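Side-chain contacts in beta-lactamase/D-alanine Carboxypeptidase (Yersinia pestis, PDB 3RJU), which probably acts as a serine hydrolase of the beta-lactamase and penicillin-binding protein family, cleaving beta-lactams or D-alanyl peptides: residues Met240-Ala245 / Ala250-Ala255; Ile71-Ala76 / Lys256-Leu261; Lys65-Glu70 / Asp185-Pro190; Trp287-Pro292 / Gly298-Thr303; Leu4-Ile9 / Asn33-Asn38. All coordinates share one frame; numbering follows the deposited sequence. Where two conformers were deposited one is given.

Interaction 1: Met240-Ala245 / Ala250-Ala255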
# COMPACT_ATOMS: atom_id res chain seq x y z
N MSE A 240 10.26 -3.56 -3.45
CA MSE A 240 10.70 -3.42 -2.07
C MSE A 240 12.23 -3.22 -2.01
O MSE A 240 12.73 -2.48 -1.16
CB MSE A 240 10.28 -4.65 -1.27
CG MSE A 240 10.63 -4.55 0.19
SE MSE A 240 9.72 -5.87 1.31
CE MSE A 240 10.61 -7.47 0.66
N GLN A 241 12.95 -3.87 -2.91
CA GLN A 241 14.42 -3.81 -2.92
C GLN A 241 14.95 -2.38 -3.02
O GLN A 241 16.03 -2.07 -2.52
CB GLN A 241 14.99 -4.66 -4.07
CG GLN A 241 16.54 -4.70 -4.14
CD GLN A 241 17.16 -5.39 -2.96
OE1 GLN A 241 17.17 -6.62 -2.89
NE2 GLN A 241 17.64 -4.61 -1.99
N GLN A 242 14.20 -1.49 -3.69
CA GLN A 242 14.72 -0.13 -3.88
C GLN A 242 14.83 0.67 -2.58
O GLN A 242 15.49 1.71 -2.55
CB GLN A 242 13.98 0.69 -4.96
CG GLN A 242 12.67 0.16 -5.49
CD GLN A 242 11.65 1.26 -5.79
OE1 GLN A 242 11.90 2.21 -6.54
NE2 GLN A 242 10.50 1.13 -5.19
N PHE A 243 14.22 0.18 -1.50
CA PHE A 243 14.36 0.85 -0.20
C PHE A 243 15.53 0.36 0.64
O PHE A 243 15.82 0.91 1.69
CB PHE A 243 13.07 0.73 0.63
CG PHE A 243 11.86 1.34 -0.05
CD1 PHE A 243 11.53 2.67 0.14
CD2 PHE A 243 11.07 0.58 -0.90
CE1 PHE A 243 10.44 3.24 -0.50
CE2 PHE A 243 9.98 1.14 -1.55
CZ PHE A 243 9.65 2.46 -1.32
N LEU A 244 16.22 -0.68 0.16
CA LEU A 244 17.17 -1.42 0.97
C LEU A 244 18.51 -1.48 0.27
O LEU A 244 18.57 -1.75 -0.92
CB LEU A 244 16.66 -2.86 1.17
CG LEU A 244 15.26 -2.96 1.76
CD1 LEU A 244 14.78 -4.42 1.81
CD2 LEU A 244 15.25 -2.34 3.14
N ALA A 245 19.59 -1.26 1.01
CA ALA A 245 20.92 -1.38 0.42
C ALA A 245 21.35 -2.85 0.32
O ALA A 245 21.00 -3.69 1.15
CB ALA A 245 21.94 -0.59 1.22
N ALA A 250 22.55 0.78 -3.98
CA ALA A 250 22.11 1.63 -2.90
C ALA A 250 20.61 1.79 -3.08
O ALA A 250 20.07 1.48 -4.14
CB ALA A 250 22.80 2.99 -3.00
N PRO A 251 19.92 2.27 -2.04
CA PRO A 251 18.50 2.56 -2.22
C PRO A 251 18.27 3.61 -3.30
O PRO A 251 19.16 4.44 -3.57
CB PRO A 251 18.08 3.11 -0.86
CG PRO A 251 19.10 2.55 0.10
CD PRO A 251 20.37 2.53 -0.66
N LYS A 252 17.07 3.59 -3.89
CA LYS A 252 16.71 4.59 -4.89
C LYS A 252 16.82 6.00 -4.31
O LYS A 252 16.67 6.21 -3.10
CB LYS A 252 15.29 4.35 -5.42
CG LYS A 252 14.21 4.37 -4.33
CD LYS A 252 12.80 4.11 -4.89
CE LYS A 252 11.76 3.99 -3.79
NZ LYS A 252 10.40 3.76 -4.35
N ARG A 253 17.07 6.96 -5.19
CA ARG A 253 17.28 8.35 -4.81
C ARG A 253 16.17 8.91 -3.92
O ARG A 253 16.44 9.64 -2.96
CB ARG A 253 17.46 9.21 -6.06
CG ARG A 253 17.69 10.68 -5.77
CD ARG A 253 18.20 11.41 -7.01
NE ARG A 253 17.18 11.56 -8.04
CZ ARG A 253 16.29 12.56 -8.05
NH1 ARG A 253 16.32 13.48 -7.10
NH2 ARG A 253 15.39 12.64 -9.02
N SER A 254 14.93 8.58 -4.23
CA SER A 254 13.79 9.14 -3.50
C SER A 254 13.34 8.32 -2.29
O SER A 254 12.31 8.65 -1.69
CB SER A 254 12.58 9.26 -4.43
OG SER A 254 12.20 7.98 -4.92
N ALA A 255 14.08 7.25 -1.92
CA ALA A 255 13.58 6.36 -0.85
C ALA A 255 13.37 7.09 0.47
O ALA A 255 12.34 6.91 1.13
CB ALA A 255 14.52 5.19 -0.63
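With CG lodged between its own backbone N and carbonyl carbon (chi1 58°) and every later torsion extended, Lys252 runs as a straight rod alongside Phe243, whose ring a chi1 of -60° swings round beside the backbone N. The two side chains lie abreast and point the same way, which makes a CH-pi contact: Lys252 CE stands over one face of the Phe243 ring, 3.9 Å from its centroid and displaced toward the rim. This is a clear case of a lysine stem packed as hydrocarbon while the ammonium group is used elsewhere, since Lys252 NZ forms salt bridges with Glu70 and Glu258. Obliquely to the same ring comes Ala255, its CB 4.0 Å from Phe243 CD1. The root of the rod is fixed by the backbone, where Lys252 N donates to Gln242 O at 2.8 Å in the carbonyl plane. Gln242 leans across the stem; its side chain, whose amide bonds to Trp239 O, was modelled twice, and its very close approach to the lysine is doubtful. Farther along, Pro251 CD rests 4.0 Å from Ala245 CB. The contact thus joins the chain leaving helix 233-241 to the lead-in of helix 255-258, with helix 64-77 supplying Glu70, strand 309-316 touching Phe243 through Met315, and strand 25-32 meeting Met240 and Leu244 through Ile31.

Interaction 2: Ile71-Ala76 / Lys256-Leu261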
# COMPACT_ATOMS: atom_id res chain seq x y z
N ILE A 71 4.78 8.18 -6.44
CA ILE A 71 4.56 9.02 -7.60
C ILE A 71 4.47 10.50 -7.22
O ILE A 71 5.07 11.35 -7.89
CB ILE A 71 3.34 8.55 -8.41
CG1 ILE A 71 3.66 7.18 -9.03
CG2 ILE A 71 2.94 9.57 -9.50
CD1 ILE A 71 2.46 6.48 -9.64
N MSE A 72 3.75 10.81 -6.15
CA MSE A 72 3.69 12.20 -5.68
C MSE A 72 5.09 12.73 -5.37
O MSE A 72 5.46 13.83 -5.78
CB MSE A 72 2.80 12.32 -4.45
CG MSE A 72 2.68 13.75 -3.93
SE MSE A 72 1.72 13.83 -2.24
CE MSE A 72 2.96 12.77 -1.17
N VAL A 73 5.89 11.95 -4.64
CA VAL A 73 7.24 12.37 -4.28
C VAL A 73 8.11 12.56 -5.53
O VAL A 73 8.87 13.54 -5.64
CB VAL A 73 7.86 11.38 -3.27
CG1 VAL A 73 9.36 11.56 -3.15
CG2 VAL A 73 7.17 11.51 -1.92
N LYS A 74 8.01 11.64 -6.48
CA LYS A 74 8.79 11.78 -7.70
C LYS A 74 8.36 13.01 -8.51
O LYS A 74 9.22 13.78 -8.98
CB LYS A 74 8.74 10.50 -8.53
CG LYS A 74 9.54 9.39 -7.86
CD LYS A 74 9.43 8.09 -8.59
CE LYS A 74 10.57 7.17 -8.20
NZ LYS A 74 10.41 5.87 -8.87
N LEU A 75 7.05 13.23 -8.63
CA LEU A 75 6.58 14.42 -9.35
C LEU A 75 6.97 15.72 -8.63
O LEU A 75 7.21 16.75 -9.27
CB LEU A 75 5.06 14.37 -9.56
CG LEU A 75 4.57 13.33 -10.57
CD1 LEU A 75 3.04 13.35 -10.62
CD2 LEU A 75 5.15 13.56 -11.95
N ALA A 76 7.03 15.68 -7.30
CA ALA A 76 7.48 16.85 -6.54
C ALA A 76 8.95 17.13 -6.83
O ALA A 76 9.35 18.28 -7.01
CB ALA A 76 7.25 16.65 -5.04
N LYS A 256 14.33 7.93 0.84
CA LYS A 256 14.22 8.66 2.11
C LYS A 256 13.08 9.67 2.09
O LYS A 256 12.37 9.81 3.08
CB LYS A 256 15.54 9.30 2.52
CG LYS A 256 16.49 8.27 3.11
CD LYS A 256 17.85 8.86 3.45
CE LYS A 256 18.71 7.82 4.16
NZ LYS A 256 20.13 8.26 4.31
N ARG A 257 12.90 10.35 0.97
CA ARG A 257 11.78 11.29 0.88
C ARG A 257 10.46 10.53 0.93
O ARG A 257 9.49 10.98 1.54
CB ARG A 257 11.87 12.14 -0.39
CG ARG A 257 12.87 13.29 -0.27
CD ARG A 257 12.95 14.09 -1.56
NE ARG A 257 13.92 13.51 -2.49
CZ ARG A 257 13.64 12.99 -3.67
NH1 ARG A 257 12.37 12.94 -4.12
NH2 ARG A 257 14.62 12.49 -4.41
N GLU A 258 10.42 9.36 0.30
CA GLU A 258 9.17 8.60 0.30
C GLU A 258 8.79 8.15 1.70
O GLU A 258 7.61 8.01 1.99
CB GLU A 258 9.28 7.38 -0.60
CG GLU A 258 9.22 7.74 -2.08
CD GLU A 258 9.44 6.54 -2.97
OE1 GLU A 258 8.87 5.47 -2.68
OE2 GLU A 258 10.19 6.67 -3.96
N GLN A 259 9.80 7.92 2.54
CA GLN A 259 9.57 7.39 3.89
C GLN A 259 9.66 8.46 4.98
O GLN A 259 9.68 8.15 6.17
CB GLN A 259 10.53 6.22 4.17
CG GLN A 259 10.23 5.06 3.26
CD GLN A 259 10.95 3.78 3.65
OE1 GLN A 259 12.13 3.80 3.98
NE2 GLN A 259 10.22 2.66 3.61
N ALA A 260 9.67 9.72 4.56
CA ALA A 260 9.69 10.83 5.52
C ALA A 260 8.42 10.82 6.35
O ALA A 260 7.31 10.54 5.86
CB ALA A 260 9.83 12.16 4.79
N LEU A 261 8.57 11.13 7.63
CA LEU A 261 7.44 11.14 8.54
C LEU A 261 6.95 12.56 8.75
O LEU A 261 7.75 13.48 8.92
CB LEU A 261 7.84 10.53 9.86
CG LEU A 261 8.25 9.07 9.69
CD1 LEU A 261 8.82 8.58 10.99
CD2 LEU A 261 7.06 8.22 9.25
O HOH W 1 10.05 14.90 -3.43
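The guanidinium group of Arg257 meets Val73 at a slant, with Val73 CG1 3.5 Å from Arg257 NH1. The same NH1 gives a hydrogen bond of 3.1 Å to a water, which in turn donates to Val73 O at 2.9 Å, so a single valine serves the arginine twice: a methyl group packs against the guanidinium nitrogen directly, while the carbonyl is reached through solvent. The arginine chain bends at chi3 (-87°), and NH1 ends beside the valine methyl. Val73 CG1, placed opposite the backbone N by a chi1 of 165°, also packs on both Arg257 CB at 3.8 Å and Glu258 CG at 4.0 Å. The second flat group, the carboxylate of Glu258, is held by other partners, OE1 by Lys252 and OE2 by Ser254; the salt bridge to Lys252 probably favours its ionised form. Lys74 is near but not paired with it: Lys74 NZ stays 5.0 Å from Glu258 OE2 and makes its salt bridge with Glu70. Here the short helix 255-258 is docked on helix 64-77, the helix of the penicillin-binding protein and beta-lactamase fold whose first turn carries Lys65 of a probable SxxK motif.

Interaction 3: Lys65-Glu70 / Asp185-Pro190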
# COMPACT_ATOMS: atom_id res chain seq x y z
N LYS A 65 -1.23 2.42 -1.94
CA LYS A 65 -1.04 3.80 -1.45
C LYS A 65 0.42 4.20 -1.38
O LYS A 65 0.75 5.37 -1.59
CB LYS A 65 -1.67 3.94 -0.06
CG LYS A 65 -3.19 3.81 -0.07
CD LYS A 65 -3.77 4.07 1.31
CE LYS A 65 -5.30 4.11 1.30
NZ LYS A 65 -5.90 2.78 0.93
N LEU A 66 1.31 3.25 -1.10
CA LEU A 66 2.76 3.56 -1.08
C LEU A 66 3.26 3.97 -2.46
O LEU A 66 4.15 4.80 -2.59
CB LEU A 66 3.57 2.36 -0.58
CG LEU A 66 3.15 1.80 0.79
CD1 LEU A 66 4.11 0.66 1.17
CD2 LEU A 66 3.16 2.92 1.83
N MSE A 67 2.68 3.37 -3.49
CA MSE A 67 3.04 3.74 -4.86
C MSE A 67 2.44 5.09 -5.26
O MSE A 67 3.08 5.86 -5.97
CB MSE A 67 2.63 2.63 -5.84
CG MSE A 67 3.39 1.33 -5.55
SE MSE A 67 3.03 -0.10 -6.77
CE MSE A 67 3.95 -1.54 -5.79
N THR A 68 1.23 5.39 -4.82
CA THR A 68 0.65 6.71 -5.06
C THR A 68 1.54 7.78 -4.43
O THR A 68 1.87 8.77 -5.06
CB THR A 68 -0.76 6.81 -4.50
OG1 THR A 68 -1.48 5.63 -4.89
CG2 THR A 68 -1.46 8.06 -5.02
N SER A 69 1.93 7.57 -3.17
CA SER A 69 2.85 8.53 -2.54
C SER A 69 4.21 8.58 -3.21
O SER A 69 4.82 9.65 -3.32
CB SER A 69 2.96 8.26 -1.03
OG SER A 69 1.81 8.79 -0.38
N GLU A 70 4.69 7.43 -3.70
CA GLU A 70 5.94 7.40 -4.45
C GLU A 70 5.86 8.32 -5.68
O GLU A 70 6.76 9.12 -5.94
CB GLU A 70 6.28 5.97 -4.93
CG GLU A 70 7.49 5.96 -5.88
CD GLU A 70 8.02 4.59 -6.23
OE1 GLU A 70 7.35 3.62 -5.94
OE2 GLU A 70 9.12 4.50 -6.84
N ASP A 185 5.31 4.64 -16.09
CA ASP A 185 6.52 5.42 -16.38
C ASP A 185 7.40 5.69 -15.16
O ASP A 185 8.65 5.72 -15.28
CB ASP A 185 6.16 6.75 -17.06
CG ASP A 185 5.47 6.56 -18.40
OD1 ASP A 185 5.50 5.43 -18.93
OD2 ASP A 185 4.90 7.55 -18.91
N LYS A 186 6.78 5.91 -14.01
CA LYS A 186 7.53 6.23 -12.80
C LYS A 186 7.94 5.01 -11.97
O LYS A 186 8.91 5.07 -11.22
CB LYS A 186 6.75 7.21 -11.90
CG LYS A 186 6.63 8.62 -12.45
CD LYS A 186 7.99 9.20 -12.73
CE LYS A 186 7.99 10.72 -12.68
NZ LYS A 186 9.36 11.24 -12.96
N ILE A 187 7.19 3.92 -12.09
CA ILE A 187 7.42 2.77 -11.22
C ILE A 187 7.68 1.45 -11.94
O ILE A 187 8.78 0.87 -11.83
CB ILE A 187 6.27 2.57 -10.22
CG1 ILE A 187 6.12 3.80 -9.33
CG2 ILE A 187 6.55 1.34 -9.35
CD1 ILE A 187 5.00 3.69 -8.28
N THR A 188 6.68 0.95 -12.64
CA THR A 188 6.74 -0.44 -13.10
C THR A 188 7.67 -0.67 -14.30
O THR A 188 8.38 -1.68 -14.34
CB THR A 188 5.33 -1.02 -13.38
OG1 THR A 188 4.76 -0.40 -14.54
CG2 THR A 188 4.42 -0.82 -12.16
N ALA A 189 7.68 0.23 -15.28
CA ALA A 189 8.55 0.02 -16.43
C ALA A 189 10.04 0.08 -16.07
O ALA A 189 10.81 -0.80 -16.49
CB ALA A 189 8.20 0.98 -17.59
N PRO A 190 10.46 1.08 -15.27
CA PRO A 190 11.89 1.11 -14.93
C PRO A 190 12.35 -0.11 -14.13
O PRO A 190 13.52 -0.48 -14.21
CB PRO A 190 12.03 2.38 -14.08
CG PRO A 190 10.89 3.25 -14.53
CD PRO A 190 9.76 2.31 -14.85
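Ile187 meets both Met67 and Glu70, and among residues 185-190 it makes nearly all of the contact, the tight part gathering at the end of its side chain. Ile187 CD1 touches CB of Met67, a selenomethionine, at 3.6 Å and Glu70 OE1 at 3.3 Å. The glutamate and the isoleucine approach from opposite directions: Glu70 is extended, its CG opposite the backbone N (chi1 172°), which lays the carboxylate along Ile187 CG1, 3.7 Å from Glu70 CD. Away from this point the two segments touch little. The short helix axes come no nearer than 10.4 Å and are inclined at 115°, and a wider pi-type turn interrupts residues 185-188. Lys186 starts toward the other helix but bends off to a salt bridge with Asp78, leaving its O 4.4 Å from Glu70 OE2, and Ala189 and Pro190 lie on the exposed side. A carboxylate pressed against a methyl group must find its partners elsewhere, and Glu70 does: OE1 accepts from Trp239 NE1, while OE2 makes salt bridges with Lys74 and Lys252. Two ammonium groups and an indole N-H on a buried glutamate would favour its ionised form, the methyl of Ile187 adding only van der Waals contact.

Interaction 4: Trp287-Pro292 / Gly298-Thr303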
# COMPACT_ATOMS: atom_id res chain seq x y z
N TRP A 287 3.11 5.30 4.34
CA TRP A 287 3.90 4.54 5.31
C TRP A 287 3.46 4.88 6.73
O TRP A 287 3.11 6.02 7.03
CB TRP A 287 5.38 4.90 5.17
CG TRP A 287 5.98 4.42 3.90
CD1 TRP A 287 6.18 5.14 2.74
CD2 TRP A 287 6.48 3.10 3.64
NE1 TRP A 287 6.76 4.33 1.78
CE2 TRP A 287 6.95 3.08 2.31
CE3 TRP A 287 6.56 1.92 4.41
CZ2 TRP A 287 7.52 1.94 1.74
CZ3 TRP A 287 7.12 0.80 3.84
CH2 TRP A 287 7.59 0.81 2.52
N VAL A 288 3.53 3.87 7.59
CA VAL A 288 3.24 4.02 9.00
C VAL A 288 4.47 3.55 9.77
O VAL A 288 5.01 2.48 9.48
CB VAL A 288 2.02 3.17 9.40
CG1 VAL A 288 1.84 3.13 10.96
CG2 VAL A 288 0.77 3.71 8.72
N TYR A 289 4.87 4.34 10.77
CA TYR A 289 6.03 3.99 11.58
C TYR A 289 5.59 3.54 12.95
O TYR A 289 4.76 4.19 13.59
CB TYR A 289 6.99 5.18 11.72
CG TYR A 289 8.13 4.91 12.67
CD1 TYR A 289 9.15 4.03 12.33
CD2 TYR A 289 8.20 5.56 13.91
CE1 TYR A 289 10.20 3.78 13.20
CE2 TYR A 289 9.25 5.31 14.79
CZ TYR A 289 10.25 4.43 14.43
OH TYR A 289 11.30 4.17 15.28
N MSE A 290 6.14 2.41 13.39
CA MSE A 290 5.94 1.93 14.76
C MSE A 290 7.28 1.96 15.46
O MSE A 290 8.25 1.35 14.98
CB MSE A 290 5.38 0.49 14.74
CG MSE A 290 4.07 0.37 13.97
SE MSE A 290 3.22 -1.36 14.08
CE MSE A 290 4.68 -2.50 13.52
N ALA A 291 7.35 2.68 16.58
CA ALA A 291 8.61 2.77 17.33
C ALA A 291 8.93 1.44 18.01
O ALA A 291 8.04 0.64 18.27
CB ALA A 291 8.53 3.86 18.35
N PRO A 292 10.22 1.22 18.34
CA PRO A 292 10.61 -0.00 19.06
C PRO A 292 9.80 -0.12 20.34
O PRO A 292 9.61 0.86 21.06
CB PRO A 292 12.08 0.23 19.41
CG PRO A 292 12.53 1.35 18.54
CD PRO A 292 11.33 2.17 18.19
N GLY A 298 11.99 -0.71 15.56
CA GLY A 298 11.25 0.33 14.87
C GLY A 298 11.02 -0.14 13.45
O GLY A 298 11.95 -0.55 12.77
N ILE A 299 9.76 -0.10 13.02
CA ILE A 299 9.35 -0.70 11.78
C ILE A 299 8.56 0.29 10.93
O ILE A 299 7.66 0.97 11.44
CB ILE A 299 8.45 -1.94 12.07
CG1 ILE A 299 9.32 -3.09 12.65
CG2 ILE A 299 7.68 -2.39 10.82
CD1 ILE A 299 8.50 -4.24 13.23
N MSE A 300 8.92 0.38 9.66
CA MSE A 300 8.15 1.09 8.65
C MSE A 300 7.27 0.06 7.96
O MSE A 300 7.78 -0.96 7.47
CB MSE A 300 9.08 1.72 7.59
CG MSE A 300 9.90 2.86 8.11
SE MSE A 300 8.80 4.42 8.49
CE MSE A 300 8.51 5.01 6.70
N GLN A 301 5.97 0.33 7.89
CA GLN A 301 5.06 -0.69 7.39
C GLN A 301 3.83 -0.15 6.68
O GLN A 301 3.52 1.06 6.73
CB GLN A 301 4.66 -1.67 8.53
CG GLN A 301 4.08 -1.03 9.80
CD GLN A 301 2.56 -0.74 9.73
OE1 GLN A 301 1.93 -0.79 8.66
NE2 GLN A 301 1.97 -0.45 10.87
N LYS A 302 3.14 -1.04 5.97
CA LYS A 302 1.83 -0.74 5.39
C LYS A 302 1.03 -2.03 5.35
O LYS A 302 1.56 -3.09 5.01
CB LYS A 302 1.95 -0.17 3.98
CG LYS A 302 0.58 0.19 3.36
CD LYS A 302 -0.05 1.40 4.08
CE LYS A 302 -1.52 1.65 3.67
NZ LYS A 302 -2.48 0.80 4.44
N THR A 303 -0.25 -1.92 5.72
CA THR A 303 -1.19 -3.03 5.70
C THR A 303 -2.11 -2.93 4.48
O THR A 303 -2.32 -1.86 3.91
CB THR A 303 -2.09 -2.98 6.96
OG1 THR A 303 -2.74 -1.70 7.02
CG2 THR A 303 -1.28 -3.17 8.22
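Val288 O is approached by two neighbours of one strand: Gln301 N gives it a hydrogen bond of 2.8 Å in the carbonyl plane, and Met300 CA adds a C-H...O contact at 3.5 Å. The pair belongs to an antiparallel beta hairpin, strands 288-290 and 299-306, within the large sheet of the fold. Val288 N returns a bond to Gln301 O, and a second reciprocal pair joins Met290 and Ile299; in it Met290 N approaches Ile299 O nearly along the C=O axis, with an N-H...O angle of 173°. Where the connection re-enters the second strand, Gly298 CA comes within 3.2 Å of Met290 O. Farther along that strand, Lys302 and Thr303, which with the following glycine resemble the KTG motif of the family, reach other partners: Lys302 NZ bonds to Tyr159 OH, and Thr303 OG1 to a bound citrate.

The two faces of the hairpin are built differently. On the face of Val288, Met290, Ile299 and Gln301, the glutamine is folded back (chi1 55°, chi2 84°), so that its amide lies beside the valine with Gln301 NE2 3.6 Å from Val288 CG1, while selenomethionine Met290 crosses it at about a right angle. On the other face selenomethionine Met300 doubles back in an oblique Met-aromatic contact with Tyr289, SE lying 3.8 Å from Tyr289 CB. Trp287 turns its edge to the strand, with Gln301 N near the ring plane; its ring meets Phe243 edge-to-face, and its CB is reached by Met300 CE at 3.5 Å.

Interaction 5: Leu4-Ile9 / Asn33-Asn38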
# COMPACT_ATOMS: atom_id res chain seq x y z
N LEU A 4 24.56 -16.64 7.00
CA LEU A 4 24.57 -18.05 7.36
C LEU A 4 23.25 -18.53 7.97
O LEU A 4 22.96 -19.73 7.93
CB LEU A 4 25.70 -18.33 8.36
CG LEU A 4 27.12 -18.23 7.82
CD1 LEU A 4 28.11 -18.26 8.96
CD2 LEU A 4 27.39 -19.36 6.83
N LEU A 5 22.47 -17.60 8.54
CA LEU A 5 21.25 -17.95 9.26
C LEU A 5 19.95 -17.42 8.65
O LEU A 5 18.86 -17.79 9.10
CB LEU A 5 21.34 -17.46 10.71
CG LEU A 5 22.52 -17.89 11.57
CD1 LEU A 5 22.36 -17.37 13.00
CD2 LEU A 5 22.67 -19.41 11.59
N THR A 6 20.03 -16.56 7.64
CA THR A 6 18.82 -15.90 7.14
C THR A 6 17.70 -16.87 6.79
O THR A 6 16.57 -16.70 7.21
CB THR A 6 19.14 -15.05 5.91
OG1 THR A 6 20.28 -14.23 6.19
CG2 THR A 6 17.96 -14.16 5.56
N SER A 7 18.03 -17.87 5.96
CA SER A 7 17.07 -18.87 5.52
C SER A 7 16.46 -19.64 6.72
O SER A 7 15.24 -19.86 6.81
CB SER A 7 17.80 -19.84 4.59
OG SER A 7 16.92 -20.83 4.13
N GLN A 8 17.32 -20.06 7.65
CA GLN A 8 16.85 -20.77 8.83
C GLN A 8 15.95 -19.91 9.74
O GLN A 8 14.97 -20.40 10.33
CB GLN A 8 18.03 -21.38 9.61
CG GLN A 8 18.73 -22.57 8.92
CD GLN A 8 19.69 -22.16 7.80
OE1 GLN A 8 19.93 -20.97 7.58
NE2 GLN A 8 20.25 -23.14 7.10
N ILE A 9 16.26 -18.62 9.86
CA ILE A 9 15.41 -17.73 10.64
C ILE A 9 14.04 -17.59 9.96
O ILE A 9 12.98 -17.66 10.61
CB ILE A 9 16.08 -16.36 10.85
CG1 ILE A 9 17.31 -16.50 11.76
CG2 ILE A 9 15.07 -15.35 11.43
CD1 ILE A 9 18.23 -15.26 11.78
N ASN A 33 19.75 -7.61 3.41
CA ASN A 33 21.01 -7.25 2.75
C ASN A 33 21.16 -8.01 1.43
O ASN A 33 20.38 -7.79 0.51
CB ASN A 33 22.20 -7.48 3.69
CG ASN A 33 23.48 -6.81 3.20
OD1 ASN A 33 23.46 -5.92 2.34
ND2 ASN A 33 24.61 -7.23 3.76
N ASN A 34 22.14 -8.90 1.33
CA ASN A 34 22.33 -9.62 0.07
C ASN A 34 21.47 -10.88 -0.09
O ASN A 34 21.53 -11.53 -1.13
CB ASN A 34 23.80 -9.98 -0.12
CG ASN A 34 24.66 -8.76 -0.19
OD1 ASN A 34 24.44 -7.88 -1.01
ND2 ASN A 34 25.63 -8.68 0.71
N GLN A 35 20.69 -11.20 0.93
CA GLN A 35 19.90 -12.43 0.94
C GLN A 35 18.49 -12.15 0.49
O GLN A 35 17.87 -11.18 0.94
CB GLN A 35 19.84 -13.04 2.35
CG GLN A 35 21.18 -13.32 2.96
CD GLN A 35 22.11 -14.02 2.01
OE1 GLN A 35 21.84 -15.13 1.55
NE2 GLN A 35 23.21 -13.35 1.67
N VAL A 36 17.99 -12.98 -0.42
CA VAL A 36 16.57 -12.98 -0.75
C VAL A 36 16.03 -14.38 -0.46
O VAL A 36 16.53 -15.37 -1.00
CB VAL A 36 16.32 -12.60 -2.22
CG1 VAL A 36 14.83 -12.76 -2.57
CG2 VAL A 36 16.81 -11.18 -2.49
N VAL A 37 15.01 -14.46 0.38
CA VAL A 37 14.42 -15.74 0.76
C VAL A 37 12.94 -15.67 0.40
O VAL A 37 12.22 -14.77 0.83
CB VAL A 37 14.59 -16.05 2.26
CG1 VAL A 37 13.97 -17.42 2.61
CG2 VAL A 37 16.06 -16.03 2.66
N ASN A 38 12.51 -16.61 -0.44
CA ASN A 38 11.12 -16.72 -0.85
C ASN A 38 10.51 -18.00 -0.31
O ASN A 38 11.16 -19.05 -0.35
CB ASN A 38 11.02 -16.74 -2.37
CG ASN A 38 11.30 -15.39 -2.98
OD1 ASN A 38 10.53 -14.45 -2.80
ND2 ASN A 38 12.39 -15.29 -3.72
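Thr6, Val37 and Gln35 carry this meeting of a helix with a sheet: the first turn of helix 6-20 lies against strand 35-42, the outermost strand on its side of the large antiparallel sheet, in the alpha-beta sandwich of the penicillin-binding protein and beta-lactamase family. It is a compact example of how a threonine can turn both a polar and an apolar branch to a strand. A chi1 of -49° sets OG1 beside the backbone N and CG2 opposite it, and both branches face the strand. Thr6 CG2 touches two residues there, 3.9 Å from Val37 CG2 and 3.9 Å from Gln35 CB. The valine and the threonine slide past each other in opposite directions, whereas Gln35 crosses the threonine at a slant. The hydroxyl, though it lies against aliphatic carbon of Gln35, has its hydrogen bonds elsewhere, with Ser1 OG and Asn2 O in residues that are probably a remnant of the expression tag. Its polar grip thus probably reflects the construct in part. One residue on, the helix keeps its backbone close to the strand, with Ser7 CA 4.2 Å from Val37 CG2, while Ser7 OG has a weak hydrogen bond to Arg39. In Gln35 a chi1 of -56° puts CG beside the backbone N, and the shortest approach of the whole contact is there, Thr6 OG1 to Gln35 CG at 3.5 Å.

How the interactions relate
From the N terminus, interaction 5 closes first, bringing edge strand 35-42 back against helix 6-20 at the far end of the large sheet. Helix 64-77 then opens two loops that cross: interaction 3 closes on helix 179-191, and interaction 2 later closes on helix 255-258. Interaction 1 is a short loop nested inside that of interaction 2. The hairpin of interaction 4 follows in series and adds two neighbouring strands to the sheet. Interactions 1, 2 and 3 meet at Lys252, Glu70 and Glu258, and Trp287 joins interaction 4 to Phe243 and to the backbone of Glu258. Interaction 5 stays apart, well clear of interactions 2, 3 and 4.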